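Local coordinates for protein beta-glucosidase (Saccharopolyspora erythraea D, PDB 5M6G) that probably hydrolyses terminal, non-reducing beta-D-glucosyl residues, releasing beta-D-glucose, as a two-domain member of glycosyl hydrolase family 3, at residues A[178-183]-A[208-213]; A[225-230]-A[304-309]; A[147-152]-A[156-161]. One frame throughout, in Å; residues are numbered along the deposited sequence.

Contact 1 of 3, residues A[178-183]-A[208-213]. With SOR (sorbitol), chain L.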
# COMPACT_ATOMS: atom_id res chain seq x y z
N PHE A 178 -3.56 -0.26 -6.81
CA PHE A 178 -3.17 1.08 -6.37
C PHE A 178 -1.94 0.94 -5.47
O PHE A 178 -1.97 1.15 -4.26
CB PHE A 178 -4.33 1.77 -5.67
CG PHE A 178 -5.62 1.79 -6.49
CD1 PHE A 178 -5.60 2.15 -7.83
CD2 PHE A 178 -6.83 1.44 -5.92
CE1 PHE A 178 -6.78 2.17 -8.58
CE2 PHE A 178 -8.01 1.45 -6.65
CZ PHE A 178 -7.99 1.81 -7.99
N ALA A 179 -0.83 0.56 -6.11
CA ALA A 179 0.42 0.26 -5.43
C ALA A 179 1.55 0.35 -6.46
O ALA A 179 1.35 0.00 -7.63
CB ALA A 179 0.38 -1.16 -4.80
N PRO A 180 2.75 0.76 -6.02
CA PRO A 180 3.16 1.07 -4.64
C PRO A 180 3.00 2.53 -4.20
O PRO A 180 3.08 3.44 -5.03
CB PRO A 180 4.65 0.72 -4.65
CG PRO A 180 5.09 1.12 -6.04
CD PRO A 180 3.92 0.66 -6.92
N CYS A 181 2.77 2.74 -2.91
CA CYS A 181 3.02 4.06 -2.33
C CYS A 181 4.51 4.35 -2.42
O CYS A 181 5.32 3.66 -1.79
CB CYS A 181 2.56 4.13 -0.86
SG CYS A 181 2.26 5.84 -0.15
N VAL A 182 4.88 5.34 -3.23
CA VAL A 182 6.25 5.84 -3.29
C VAL A 182 6.42 7.08 -2.43
O VAL A 182 7.42 7.79 -2.52
CB VAL A 182 6.68 6.08 -4.75
CG1 VAL A 182 6.49 4.80 -5.58
CG2 VAL A 182 5.90 7.25 -5.37
N CYS A 183 5.42 7.36 -1.59
CA CYS A 183 5.48 8.36 -0.54
C CYS A 183 6.77 8.25 0.26
O CYS A 183 7.19 7.16 0.65
CB CYS A 183 4.27 8.19 0.39
SG CYS A 183 3.90 6.43 0.97
N THR A 208 10.85 1.12 -6.00
CA THR A 208 9.94 1.12 -7.13
C THR A 208 10.12 -0.12 -7.99
O THR A 208 9.36 -0.32 -8.94
CB THR A 208 10.10 2.39 -7.99
OG1 THR A 208 11.41 2.41 -8.57
CG2 THR A 208 9.90 3.64 -7.14
N SER A 209 11.12 -0.96 -7.67
CA SER A 209 11.17 -2.30 -8.23
C SER A 209 9.85 -3.05 -8.03
O SER A 209 9.58 -4.00 -8.77
CB SER A 209 12.33 -3.07 -7.60
OG SER A 209 12.05 -3.35 -6.25
N ALA A 210 9.03 -2.64 -7.06
CA ALA A 210 7.68 -3.20 -6.95
C ALA A 210 6.90 -3.04 -8.25
O ALA A 210 6.09 -3.90 -8.61
CB ALA A 210 6.93 -2.52 -5.81
N VAL A 211 7.13 -1.93 -8.96
CA VAL A 211 6.44 -1.69 -10.23
C VAL A 211 6.81 -2.76 -11.24
O VAL A 211 5.96 -3.30 -11.96
CB VAL A 211 6.78 -0.28 -10.77
CG1 VAL A 211 6.19 -0.09 -12.18
CG2 VAL A 211 6.27 0.79 -9.82
N THR A 212 8.11 -3.05 -11.34
CA THR A 212 8.59 -4.03 -12.30
C THR A 212 8.05 -5.41 -11.97
O THR A 212 7.72 -6.19 -12.88
CB THR A 212 10.11 -4.03 -12.31
OG1 THR A 212 10.58 -2.70 -12.57
CG2 THR A 212 10.65 -4.99 -13.36
N GLY A 213 7.92 -5.73 -10.68
CA GLY A 213 7.35 -7.02 -10.31
C GLY A 213 5.88 -7.13 -10.67
O GLY A 213 5.44 -8.12 -11.26
C1 SOR L . -5.15 5.50 -1.59
C2 SOR L . -6.11 4.36 -1.87
C3 SOR L . -7.54 4.85 -1.62
C4 SOR L . -8.51 3.67 -1.53
C5 SOR L . -9.79 4.02 -0.75
C6 SOR L . -10.50 2.71 -0.41
O1 SOR L . -3.87 5.00 -1.28
O2 SOR L . -5.97 3.92 -3.21
O3 SOR L . -7.90 5.69 -2.68
O4 SOR L . -8.85 3.23 -2.82
O5 SOR L . -9.51 4.75 0.43
O6 SOR L . -11.44 2.92 0.62
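Pro180 lays its ring against the first turn of helix 209-215, with Ala210 and Val211 as its partners. Followed outward, the ring passes from one to the other. CB meets only the methyl of Ala210, and Pro180 CG still lies 4.1 Å from Ala210 CB while coming within reach of Val211 as well. CD turns to Val211 alone, with Pro180 CD 3.7 Å from Val211 CG2. The Val211 side chain crosses the ring at about a right angle. Its CG1 stands anti to the backbone N (chi1 173°), which leaves CG2 as the branch that faces the proline. Two residues on, Val182 CG1 touches Thr208 CG2 at 3.9 Å, methyl to methyl; the hydroxyl of Thr208 is engaged elsewhere, by the carbonyl of Ser205. The contact is thus entirely apolar and buried. Between the two touching residues of the loop, Cys181 turns the other way and closes a disulfide with Cys183, Cys181 SG to Cys183 SG 2.1 Å, which probably restrains this bend. At the start of the loop Phe178 enters the sugar pocket, its CB 3.7 Å from O2 of the bound sorbitol, while its carbonyl accepts a bond from Lys231, which also hydrogen-bonds the sorbitol. The arrangement is that of a TIM-barrel-like domain of family 3, in which the loop following strand 176-177 lines the sorbitol pocket, probably the substrate site, and rests its outer side on a helix.

Contact 2 of 3, residues A[225-230]-A[304-309]; sequences SVMATA and TGLVVS
This is a sparse, buried meeting of apolar side-chain ends between two parallel strands of the TIM-barrel-like domain, 229-233 and 306-308, with strand 273-276 between them. The backbones therefore stay well apart, the CA atoms of Thr229 and Val308 lying 8.8 Å from each other, and only side chains bridge the interval. Just ahead of the first strand, Met227 sends its thioether across: CG is anti to the backbone N (chi1 -177°), and a bend about the last torsion (chi3 69°) brings the terminal methyl round to Leu306. There Met227 CE lies 4.2 Å from Leu306 CD1, the two side chains crossing at about a right angle. Leu306 is itself extended, so that one methyl of its fork does the touching. Further along, Thr229 CG2 approaches Val308 CG1 at 4.4 Å, a loose contact. The hydroxyl of Thr229 is bonded to the carbonyl of Ser177 and to the indole N-H of Trp176, leaving its methyl for the valine. The same Trp176, on the neighbouring strand 176-177, packs against Met227, Leu306 and Val308. Since the only groups that meet are methyls, the contact offers dispersion and exclusion of water but little directional hold; the buried threonine hydroxyl is satisfied by partners on strand 176-177, which adds the directional bonds on that side.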
# COMPACT_ATOMS: atom_id res chain seq x y z
N SER A 225 0.54 -9.96 -15.66
CA SER A 225 0.84 -8.54 -15.65
C SER A 225 -0.33 -7.76 -15.07
O SER A 225 -1.47 -7.89 -15.53
CB SER A 225 1.16 -8.02 -17.05
OG SER A 225 1.60 -6.67 -16.98
N VAL A 226 -0.05 -6.95 -14.06
CA VAL A 226 -1.05 -6.13 -13.38
C VAL A 226 -0.53 -4.70 -13.37
O VAL A 226 0.65 -4.47 -13.05
CB VAL A 226 -1.31 -6.64 -11.95
CG1 VAL A 226 -1.97 -5.57 -11.10
CG2 VAL A 226 -2.15 -7.93 -11.99
N MET A 227 -1.38 -3.75 -13.74
CA MET A 227 -0.91 -2.37 -13.80
C MET A 227 -0.64 -1.86 -12.40
O MET A 227 -1.41 -2.09 -11.46
CB MET A 227 -1.93 -1.47 -14.51
CG MET A 227 -1.44 -0.04 -14.65
SD MET A 227 -2.37 0.93 -15.86
CE MET A 227 -3.94 1.09 -15.04
N ALA A 228 0.49 -1.18 -12.25
CA ALA A 228 0.89 -0.59 -10.98
C ALA A 228 0.56 0.90 -10.97
O ALA A 228 0.33 1.52 -12.02
CB ALA A 228 2.39 -0.80 -10.71
N THR A 229 0.53 1.47 -9.76
CA THR A 229 0.16 2.87 -9.55
C THR A 229 1.18 3.52 -8.62
O THR A 229 1.25 3.18 -7.44
CB THR A 229 -1.23 2.99 -8.94
OG1 THR A 229 -2.16 2.15 -9.65
CG2 THR A 229 -1.71 4.43 -9.00
N ALA A 230 1.96 4.47 -9.13
CA ALA A 230 2.80 5.27 -8.25
C ALA A 230 1.90 6.28 -7.53
O ALA A 230 1.21 7.07 -8.19
CB ALA A 230 3.92 5.96 -9.02
N THR A 304 3.45 9.20 -19.85
CA THR A 304 2.47 8.93 -20.89
C THR A 304 1.33 8.03 -20.43
O THR A 304 0.50 7.61 -21.26
CB THR A 304 3.13 8.28 -22.11
OG1 THR A 304 3.64 6.99 -21.75
CG2 THR A 304 4.26 9.14 -22.64
N GLY A 305 1.26 7.71 -19.14
CA GLY A 305 0.31 6.76 -18.63
C GLY A 305 -0.96 7.41 -18.14
O GLY A 305 -1.30 8.54 -18.48
N LEU A 306 -1.67 6.68 -17.28
CA LEU A 306 -3.00 7.05 -16.83
C LEU A 306 -2.90 7.75 -15.48
O LEU A 306 -2.48 7.14 -14.50
CB LEU A 306 -3.87 5.79 -16.72
CG LEU A 306 -5.39 5.81 -16.57
CD1 LEU A 306 -5.89 4.38 -16.75
CD2 LEU A 306 -5.82 6.37 -15.23
N VAL A 307 -3.30 9.02 -15.42
CA VAL A 307 -3.33 9.76 -14.16
C VAL A 307 -4.72 9.61 -13.55
O VAL A 307 -5.72 10.04 -14.14
CB VAL A 307 -2.97 11.24 -14.36
CG1 VAL A 307 -3.04 11.97 -13.03
CG2 VAL A 307 -1.61 11.35 -15.00
N VAL A 308 -4.79 9.02 -12.36
CA VAL A 308 -6.06 8.77 -11.69
C VAL A 308 -6.13 9.61 -10.42
O VAL A 308 -5.12 9.84 -9.75
CB VAL A 308 -6.25 7.27 -11.40
CG1 VAL A 308 -5.18 6.76 -10.43
CG2 VAL A 308 -7.66 6.98 -10.88
N SER A 309 -7.34 10.10 -10.11
CA SER A 309 -7.55 10.82 -8.86
C SER A 309 -7.59 9.86 -7.67
O SER A 309 -7.71 8.64 -7.83
CB SER A 309 -8.86 11.62 -8.91
OG SER A 309 -9.98 10.81 -8.53

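Contact 3 of 3, residues A[147-152]-A[156-161]; sequences IGLGAT and DLVQRI
Helix segments 147-152 and 156-161 run roughly antiparallel, their directions 140° apart and their axes approaching to 10.0 Å, with Leu149 and Val158 nearest in register. Leu149 gives the largest share of the contact: its CB lies 3.9 Å from Val158 CG2. At its far end Leu149 CD2 lies 3.8 Å from Ile161 CD1, tip to tip. Closer to the turn, Thr152 CG2 touches Leu157 CD2 at 4.2 Å, the two side chains crossing at about a right angle. With chi1 at 71°, the hydroxyl of Thr152 folds back over its own helix, and OG1 donates to Leu149 O at 2.6 Å in the carbonyl plane. That carbonyl also takes the backbone N of Thr152, and OG1 in turn is bonded to the backbone N of Asn154. Replacing Thr152 with an alanine would probably leave the Asn154 amide without this acceptor and open a gap beside Leu157. Helix 399-412 packs on both segments, through Ala408 against Leu149 and Ile161 and through Leu404 against Leu157. The whole is an antiparallel helical hairpin with an apolar seam, set in the N-terminal domain of the family 3 fold.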
# COMPACT_ATOMS: atom_id res chain seq x y z
N ILE A 147 7.03 -0.19 5.06
CA ILE A 147 8.10 0.28 5.93
C ILE A 147 9.06 -0.86 6.27
O ILE A 147 10.28 -0.71 6.17
CB ILE A 147 7.53 0.97 7.19
CG1 ILE A 147 8.67 1.52 8.07
CG2 ILE A 147 6.65 0.03 8.02
CD1 ILE A 147 8.19 2.34 9.25
N GLY A 148 8.52 -2.04 6.59
CA GLY A 148 9.38 -3.20 6.81
C GLY A 148 10.10 -3.64 5.56
O GLY A 148 11.27 -4.03 5.61
N LEU A 149 9.42 -3.58 4.40
CA LEU A 149 10.10 -3.87 3.14
C LEU A 149 11.27 -2.91 2.91
O LEU A 149 12.33 -3.32 2.44
CB LEU A 149 9.10 -3.80 1.98
CG LEU A 149 7.98 -4.85 2.05
CD1 LEU A 149 7.12 -4.84 0.76
CD2 LEU A 149 8.52 -6.28 2.34
N GLY A 150 11.09 -1.63 3.25
CA GLY A 150 12.20 -0.69 3.14
C GLY A 150 13.34 -1.08 4.07
O GLY A 150 14.52 -0.96 3.71
N ALA A 151 13.00 -1.57 5.26
CA ALA A 151 14.02 -2.02 6.21
C ALA A 151 14.82 -3.20 5.68
O ALA A 151 15.98 -3.37 6.09
CB ALA A 151 13.35 -2.40 7.54
N THR A 152 14.28 -3.99 4.75
CA THR A 152 15.06 -5.10 4.20
C THR A 152 16.25 -4.62 3.39
O THR A 152 17.22 -5.37 3.24
CB THR A 152 14.22 -6.00 3.30
OG1 THR A 152 13.93 -5.30 2.08
CG2 THR A 152 12.92 -6.41 3.99
N ASP A 156 15.33 -6.45 -4.92
CA ASP A 156 14.98 -7.65 -5.67
C ASP A 156 13.86 -8.42 -4.98
O ASP A 156 12.93 -8.91 -5.64
CB ASP A 156 16.21 -8.52 -5.85
CG ASP A 156 16.00 -9.59 -6.89
OD1 ASP A 156 15.93 -9.24 -8.08
OD2 ASP A 156 15.90 -10.77 -6.50
N LEU A 157 13.91 -8.50 -3.65
CA LEU A 157 12.84 -9.13 -2.88
C LEU A 157 11.51 -8.41 -3.07
O LEU A 157 10.47 -9.05 -3.21
CB LEU A 157 13.22 -9.14 -1.40
CG LEU A 157 12.17 -9.67 -0.43
CD1 LEU A 157 12.05 -11.18 -0.59
CD2 LEU A 157 12.56 -9.28 1.01
N VAL A 158 11.54 -7.08 -3.06
CA VAL A 158 10.31 -6.31 -3.25
C VAL A 158 9.74 -6.55 -4.64
O VAL A 158 8.52 -6.67 -4.83
CB VAL A 158 10.57 -4.82 -2.96
CG1 VAL A 158 9.47 -3.91 -3.54
CG2 VAL A 158 10.74 -4.61 -1.45
N GLN A 159 10.62 -6.66 -5.64
CA GLN A 159 10.18 -6.99 -6.99
C GLN A 159 9.52 -8.37 -7.03
O GLN A 159 8.45 -8.53 -7.63
CB GLN A 159 11.37 -6.92 -7.95
CG GLN A 159 11.07 -7.36 -9.38
CD GLN A 159 12.24 -7.10 -10.32
OE1 GLN A 159 13.01 -6.16 -10.12
NE2 GLN A 159 12.37 -7.93 -11.34
N ARG A 160 10.11 -9.38 -6.37
CA ARG A 160 9.49 -10.70 -6.36
C ARG A 160 8.12 -10.66 -5.70
O ARG A 160 7.20 -11.37 -6.11
CB ARG A 160 10.39 -11.72 -5.64
CG ARG A 160 11.50 -12.28 -6.51
CD ARG A 160 12.82 -12.27 -5.76
NE ARG A 160 12.88 -13.31 -4.75
CZ ARG A 160 13.74 -13.32 -3.73
NH1 ARG A 160 14.62 -12.33 -3.57
NH2 ARG A 160 13.71 -14.33 -2.87
N ILE A 161 7.98 -9.84 -4.65
CA ILE A 161 6.68 -9.69 -3.99
C ILE A 161 5.68 -9.03 -4.93
O ILE A 161 4.50 -9.43 -4.98
CB ILE A 161 6.86 -8.89 -2.68
CG1 ILE A 161 7.68 -9.70 -1.66
CG2 ILE A 161 5.50 -8.49 -2.12
CD1 ILE A 161 8.24 -8.85 -0.51

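Overall arrangement
All three contacts lie in the N-terminal, TIM-barrel-like domain, and contact 1 lies between the other two, its centre about 10 Å from the centre of each. Toward contact 2 the join is of backbone: Ala179 O to Thr229 N, 2.7 Å, a probable hydrogen bond. Toward contact 3 it is of side chains, Ala210 CB packing on Val158 CG1 at 3.7 Å, so helix 209-215 has the pocket loop on one flank and helix 155-170 on another. Contacts 2 and 3 do not touch, their nearest atoms being about 9 Å apart. Sorbitol is touched by Phe178 of contact 1 and lies about 7 Å from the Thr229 side chain of contact 2.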